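Local coordinates for Phikz039 (Pseudomonas phage phikz, PDB 3ZBQ), which is a phage-encoded protein of the tubulin/FtsZ family, PhuZ, and binds guanosine-5'-diphosphate, at residues A[17-29]-A[179-191]. Numbering follows the deposited sequence.
Sequences FRIGELFHGYHED and NQNILEVLNALVI. With GDP (guanosine-5'-diphosphate), chain B.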
loop_
_atom_site.group_PDB
_atom_site.type_symbol
_atom_site.label_atom_id
_atom_site.label_comp_id
_atom_site.label_asym_id
_atom_site.label_seq_id
_atom_site.Cartn_x
_atom_site.Cartn_y
_atom_site.Cartn_z
ATOM N N PHE A 17 2.328 6.421 8.999
ATOM C CA PHE A 17 2.944 7.470 9.814
ATOM C C PHE A 17 4.402 7.163 10.169
ATOM O O PHE A 17 5.255 8.050 10.143
ATOM C CB PHE A 17 2.135 7.691 11.105
ATOM C CG PHE A 17 0.981 8.656 10.947
ATOM C CD1 PHE A 17 0.072 8.520 9.894
ATOM C CD2 PHE A 17 0.804 9.691 11.857
ATOM C CE1 PHE A 17 -1.000 9.412 9.758
ATOM C CE2 PHE A 17 -0.251 10.578 11.732
ATOM C CZ PHE A 17 -1.162 10.438 10.691
ATOM N N ARG A 18 4.676 5.912 10.527
ATOM C CA ARG A 18 6.023 5.509 10.926
ATOM C C ARG A 18 6.991 5.535 9.748
ATOM O O ARG A 18 8.123 6.007 9.872
ATOM C CB ARG A 18 5.999 4.130 11.590
ATOM C CG ARG A 18 5.446 4.169 13.022
ATOM C CD ARG A 18 4.667 2.905 13.391
ATOM N NE ARG A 18 3.542 3.199 14.287
ATOM C CZ ARG A 18 2.407 2.503 14.314
ATOM N NH1 ARG A 18 2.250 1.456 13.508
ATOM N NH2 ARG A 18 1.432 2.847 15.153
ATOM N N ILE A 19 6.542 5.025 8.609
ATOM C CA ILE A 19 7.352 5.085 7.396
ATOM C C ILE A 19 7.607 6.547 7.014
ATOM O O ILE A 19 8.724 6.926 6.649
ATOM C CB ILE A 19 6.668 4.360 6.232
ATOM C CG1 ILE A 19 6.584 2.851 6.501
ATOM C CG2 ILE A 19 7.394 4.661 4.921
ATOM C CD1 ILE A 19 7.937 2.187 6.692
ATOM N N GLY A 20 6.569 7.372 7.113
ATOM C CA GLY A 20 6.686 8.785 6.773
ATOM C C GLY A 20 7.674 9.513 7.665
ATOM O O GLY A 20 8.411 10.380 7.219
ATOM N N GLU A 21 7.692 9.155 8.943
ATOM C CA GLU A 21 8.636 9.765 9.860
ATOM C C GLU A 21 10.060 9.399 9.474
ATOM O O GLU A 21 10.952 10.239 9.532
ATOM C CB GLU A 21 8.349 9.340 11.304
ATOM C CG GLU A 21 9.307 9.960 12.310
ATOM C CD GLU A 21 9.091 9.464 13.732
ATOM O OE1 GLU A 21 8.287 8.527 13.936
ATOM O OE2 GLU A 21 9.733 10.021 14.648
ATOM N N LEU A 22 10.268 8.148 9.066
ATOM C CA LEU A 22 11.587 7.702 8.616
ATOM C C LEU A 22 11.974 8.341 7.276
ATOM O O LEU A 22 13.151 8.528 6.995
ATOM C CB LEU A 22 11.645 6.174 8.488
ATOM C CG LEU A 22 11.462 5.378 9.783
ATOM C CD1 LEU A 22 11.473 3.874 9.526
ATOM C CD2 LEU A 22 12.548 5.754 10.783
ATOM N N PHE A 23 10.974 8.678 6.467
ATOM C CA PHE A 23 11.206 9.165 5.105
ATOM C C PHE A 23 11.342 10.684 5.078
ATOM O O PHE A 23 11.615 11.280 4.032
ATOM C CB PHE A 23 10.049 8.732 4.200
ATOM C CG PHE A 23 10.291 8.986 2.734
ATOM C CD1 PHE A 23 11.295 8.306 2.057
ATOM C CD2 PHE A 23 9.508 9.894 2.035
ATOM C CE1 PHE A 23 11.514 8.523 0.701
ATOM C CE2 PHE A 23 9.725 10.122 0.677
ATOM C CZ PHE A 23 10.727 9.435 0.016
ATOM N N HIS A 24 11.158 11.313 6.233
ATOM C CA HIS A 24 11.100 12.770 6.281
ATOM C C HIS A 24 12.360 13.452 5.746
ATOM O O HIS A 24 13.481 13.111 6.131
ATOM C CB HIS A 24 10.825 13.269 7.691
ATOM C CG HIS A 24 10.860 14.759 7.798
ATOM N ND1 HIS A 24 9.821 15.560 7.374
ATOM C CD2 HIS A 24 11.830 15.596 8.236
ATOM C CE1 HIS A 24 10.140 16.828 7.568
ATOM N NE2 HIS A 24 11.353 16.877 8.090
ATOM N N GLY A 25 12.168 14.427 4.867
ATOM C CA GLY A 25 13.288 15.138 4.278
ATOM C C GLY A 25 13.639 14.623 2.896
ATOM O O GLY A 25 14.373 15.273 2.155
ATOM N N TYR A 26 13.112 13.453 2.544
ATOM C CA TYR A 26 13.355 12.886 1.219
ATOM C C TYR A 26 12.371 13.431 0.197
ATOM O O TYR A 26 12.565 13.282 -1.012
ATOM C CB TYR A 26 13.276 11.364 1.268
ATOM C CG TYR A 26 14.521 10.715 1.809
ATOM C CD1 TYR A 26 14.804 10.729 3.171
ATOM C CD2 TYR A 26 15.426 10.099 0.954
ATOM C CE1 TYR A 26 15.950 10.142 3.665
ATOM C CE2 TYR A 26 16.572 9.507 1.437
ATOM C CZ TYR A 26 16.829 9.532 2.794
ATOM O OH TYR A 26 17.970 8.944 3.284
ATOM N N HIS A 27 11.315 14.070 0.688
ATOM C CA HIS A 27 10.297 14.635 -0.197
ATOM C C HIS A 27 9.422 15.607 0.571
ATOM O O HIS A 27 8.968 15.304 1.671
ATOM C CB HIS A 27 9.428 13.525 -0.789
ATOM C CG HIS A 27 8.581 13.966 -1.940
ATOM N ND1 HIS A 27 9.120 14.364 -3.146
ATOM C CD2 HIS A 27 7.237 14.065 -2.072
ATOM C CE1 HIS A 27 8.141 14.693 -3.972
ATOM N NE2 HIS A 27 6.990 14.522 -3.346
ATOM N N GLU A 28 9.170 16.771 -0.013
ATOM C CA GLU A 28 8.418 17.807 0.683
ATOM C C GLU A 28 6.910 17.565 0.657
ATOM O O GLU A 28 6.211 17.790 1.654
ATOM C CB GLU A 28 8.745 19.183 0.095
ATOM C CG GLU A 28 10.154 19.670 0.395
ATOM C CD GLU A 28 10.507 20.944 -0.354
ATOM O OE1 GLU A 28 9.644 21.454 -1.103
ATOM O OE2 GLU A 28 11.649 21.431 -0.198
ATOM N N ASP A 29 6.411 17.083 -0.476
ATOM C CA ASP A 29 4.967 17.037 -0.707
ATOM C C ASP A 29 4.337 15.766 -0.174
ATOM O O ASP A 29 3.834 14.932 -0.930
ATOM C CB ASP A 29 4.671 17.196 -2.200
ATOM C CG ASP A 29 5.180 18.517 -2.746
ATOM O OD1 ASP A 29 5.003 19.541 -2.057
ATOM O OD2 ASP A 29 5.765 18.526 -3.847
ATOM N N ASN A 179 11.068 -1.844 6.847
ATOM C CA ASN A 179 11.015 -0.390 6.719
ATOM C C ASN A 179 12.119 0.139 5.823
ATOM O O ASN A 179 11.899 1.028 4.999
ATOM C CB ASN A 179 11.092 0.280 8.089
ATOM C CG ASN A 179 9.914 -0.052 8.951
ATOM O OD1 ASN A 179 8.925 -0.592 8.467
ATOM N ND2 ASN A 179 10.002 0.266 10.239
ATOM N N GLN A 180 13.317 -0.409 5.990
ATOM C CA GLN A 180 14.443 0.016 5.166
ATOM C C GLN A 180 14.212 -0.296 3.687
ATOM O O GLN A 180 14.516 0.533 2.814
ATOM C CB GLN A 180 15.745 -0.618 5.665
ATOM C CG GLN A 180 16.976 -0.256 4.827
ATOM C CD GLN A 180 17.242 1.247 4.764
ATOM O OE1 GLN A 180 17.618 1.778 3.715
ATOM N NE2 GLN A 180 17.053 1.932 5.882
ATOM N N ASN A 181 13.675 -1.478 3.393
ATOM C CA ASN A 181 13.354 -1.800 2.006
ATOM C C ASN A 181 12.304 -0.846 1.448
ATOM O O ASN A 181 12.399 -0.394 0.309
ATOM C CB ASN A 181 12.919 -3.259 1.821
ATOM C CG ASN A 181 13.026 -3.714 0.356
ATOM O OD1 ASN A 181 12.021 -3.964 -0.319
ATOM N ND2 ASN A 181 14.256 -3.802 -0.141
ATOM N N ILE A 182 11.320 -0.510 2.268
ATOM C CA ILE A 182 10.292 0.433 1.848
ATOM C C ILE A 182 10.861 1.824 1.551
ATOM O O ILE A 182 10.484 2.455 0.565
ATOM C CB ILE A 182 9.152 0.496 2.890
ATOM C CG1 ILE A 182 8.307 -0.788 2.799
ATOM C CG2 ILE A 182 8.301 1.743 2.664
ATOM C CD1 ILE A 182 7.261 -0.935 3.897
ATOM N N LEU A 183 11.777 2.304 2.390
ATOM C CA LEU A 183 12.398 3.614 2.159
ATOM C C LEU A 183 13.167 3.615 0.842
ATOM O O LEU A 183 13.122 4.590 0.067
ATOM C CB LEU A 183 13.334 3.972 3.310
ATOM C CG LEU A 183 12.630 4.080 4.659
ATOM C CD1 LEU A 183 13.648 4.291 5.760
ATOM C CD2 LEU A 183 11.602 5.209 4.653
ATOM N N GLU A 184 13.871 2.515 0.585
ATOM C CA GLU A 184 14.586 2.372 -0.677
ATOM C C GLU A 184 13.624 2.497 -1.854
ATOM O O GLU A 184 13.947 3.120 -2.868
ATOM C CB GLU A 184 15.319 1.026 -0.730
ATOM C CG GLU A 184 16.485 0.921 0.233
ATOM C CD GLU A 184 17.782 0.580 -0.465
ATOM O OE1 GLU A 184 17.757 -0.281 -1.378
ATOM O OE2 GLU A 184 18.821 1.181 -0.105
ATOM N N VAL A 185 12.440 1.907 -1.727
ATOM C CA VAL A 185 11.439 1.973 -2.788
ATOM C C VAL A 185 10.890 3.392 -2.956
ATOM O O VAL A 185 10.796 3.892 -4.072
ATOM C CB VAL A 185 10.288 0.967 -2.546
ATOM C CG1 VAL A 185 9.092 1.279 -3.437
ATOM C CG2 VAL A 185 10.775 -0.469 -2.766
ATOM N N LEU A 186 10.537 4.036 -1.844
ATOM C CA LEU A 186 10.005 5.402 -1.887
ATOM C C LEU A 186 11.026 6.358 -2.500
ATOM O O LEU A 186 10.694 7.194 -3.362
ATOM C CB LEU A 186 9.596 5.858 -0.479
ATOM C CG LEU A 186 8.382 5.147 0.104
ATOM C CD1 LEU A 186 8.154 5.563 1.555
ATOM C CD2 LEU A 186 7.150 5.441 -0.740
ATOM N N ASN A 187 12.282 6.217 -2.096
ATOM C CA ASN A 187 13.337 7.016 -2.699
ATOM C C ASN A 187 13.433 6.793 -4.200
ATOM O O ASN A 187 13.570 7.745 -4.972
ATOM C CB ASN A 187 14.684 6.717 -2.051
ATOM C CG ASN A 187 15.790 7.574 -2.616
ATOM O OD1 ASN A 187 16.784 7.066 -3.143
ATOM N ND2 ASN A 187 15.614 8.892 -2.534
ATOM N N ALA A 188 13.372 5.535 -4.621
ATOM C CA ALA A 188 13.504 5.233 -6.047
ATOM C C ALA A 188 12.327 5.815 -6.817
ATOM O O ALA A 188 12.496 6.395 -7.894
ATOM C CB ALA A 188 13.596 3.734 -6.263
ATOM N N LEU A 189 11.130 5.656 -6.264
ATOM C CA LEU A 189 9.919 6.160 -6.901
ATOM C C LEU A 189 9.937 7.680 -7.050
ATOM O O LEU A 189 9.607 8.212 -8.119
ATOM C CB LEU A 189 8.684 5.696 -6.117
ATOM C CG LEU A 189 8.304 4.219 -6.305
ATOM C CD1 LEU A 189 7.104 3.863 -5.421
ATOM C CD2 LEU A 189 8.012 3.899 -7.778
ATOM N N VAL A 190 10.332 8.377 -5.987
ATOM C CA VAL A 190 10.438 9.835 -6.045
ATOM C C VAL A 190 11.378 10.274 -7.178
ATOM O O VAL A 190 11.061 11.204 -7.928
ATOM C CB VAL A 190 10.887 10.417 -4.694
ATOM C CG1 VAL A 190 11.285 11.866 -4.850
ATOM C CG2 VAL A 190 9.763 10.279 -3.665
ATOM N N ILE A 191 12.525 9.609 -7.310
ATOM C CA ILE A 191 13.438 9.874 -8.437
ATOM C C ILE A 191 12.763 9.600 -9.786
ATOM O O ILE A 191 12.823 10.437 -10.715
ATOM C CB ILE A 191 14.738 9.027 -8.324
ATOM C CG1 ILE A 191 15.567 9.453 -7.107
ATOM C CG2 ILE A 191 15.583 9.129 -9.599
ATOM C CD1 ILE A 191 16.731 8.528 -6.803
HETATM P PB GDP B . -3.577 1.046 11.332
HETATM O O1B GDP B . -3.173 2.290 12.083
HETATM O O2B GDP B . -3.445 1.263 9.838
HETATM O O3B GDP B . -4.981 0.613 11.679
HETATM O O3A GDP B . -2.628 -0.194 11.715
HETATM P PA GDP B . -1.026 -0.159 11.843
HETATM O O1A GDP B . -0.467 0.753 12.909
HETATM O O2A GDP B . -0.406 0.133 10.492
HETATM O "O5'" GDP B . -0.708 -1.666 12.258
HETATM C "C5'" GDP B . -1.168 -2.762 11.478
HETATM C "C4'" GDP B . -0.009 -3.729 11.245
HETATM O "O4'" GDP B . 0.956 -3.114 10.390
HETATM C "C3'" GDP B . 0.760 -4.086 12.503
HETATM O "O3'" GDP B . 0.151 -5.213 13.153
HETATM C "C2'" GDP B . 2.136 -4.406 11.972
HETATM O "O2'" GDP B . 2.153 -5.743 11.470
HETATM C "C1'" GDP B . 2.273 -3.532 10.746
HETATM N N9 GDP B . 3.051 -2.304 11.014
HETATM C C8 GDP B . 2.684 -1.224 11.730
HETATM N N7 GDP B . 3.664 -0.288 11.729
HETATM C C5 GDP B . 4.682 -0.763 10.982
HETATM C C6 GDP B . 6.023 -0.297 10.560
HETATM O O6 GDP B . 6.458 0.831 10.904
HETATM N N1 GDP B . 6.743 -1.122 9.778
HETATM C C2 GDP B . 6.299 -2.335 9.387
HETATM N N2 GDP B . 7.080 -3.127 8.610
HETATM N N3 GDP B . 5.089 -2.820 9.735
HETATM C C4 GDP B . 4.262 -2.090 10.515
#
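I19 and F23, one helical turn apart on helix 13-23, are the two knobs that seat this helix on helix 175-192, a clear case of knobs-into-holes packing within the nucleotide-binding domain of a tubulin-like fold. The segment axes cross at -64° and approach to 10.3 Å. I19 drops into the hollow formed by N179, I182, L183 and L186. Its two branches divide the work: with CG1 beside the backbone N (chi1 -67°), CG2 is left anti to that N and reaches L186 CD1 at 3.6 Å. CD1 extends to the amide of N179, 3.4 Å from its OD1. F23 fills the next hollow, among L183, L186, N187 and V190. There the ring lies with one face against L186 CB, 3.9 Å from the ring centroid in a CH-pi contact, and its edge meets V190 CG2; Y26 CB sits over the rim of the opposite face. L183 answers as a bump from the opposite helix, CD1 against L22 CB and CD2 against F23 CB. Beyond the turn F23-Y26, V190 places CG2 over one face of the H27 ring and CG1 3.7 Å from H27 ND1; H27 NE2 is hydrogen-bonded to T7 O of strand 7-12. At the other end both helices grip the guanine. R18 NH1 donates hydrogen bonds to GDP N7 and to the alpha-phosphate oxygen O1A, whereas N179 OD1 accepts the N1 hydrogen of GDP at 2.6 Å and 159°.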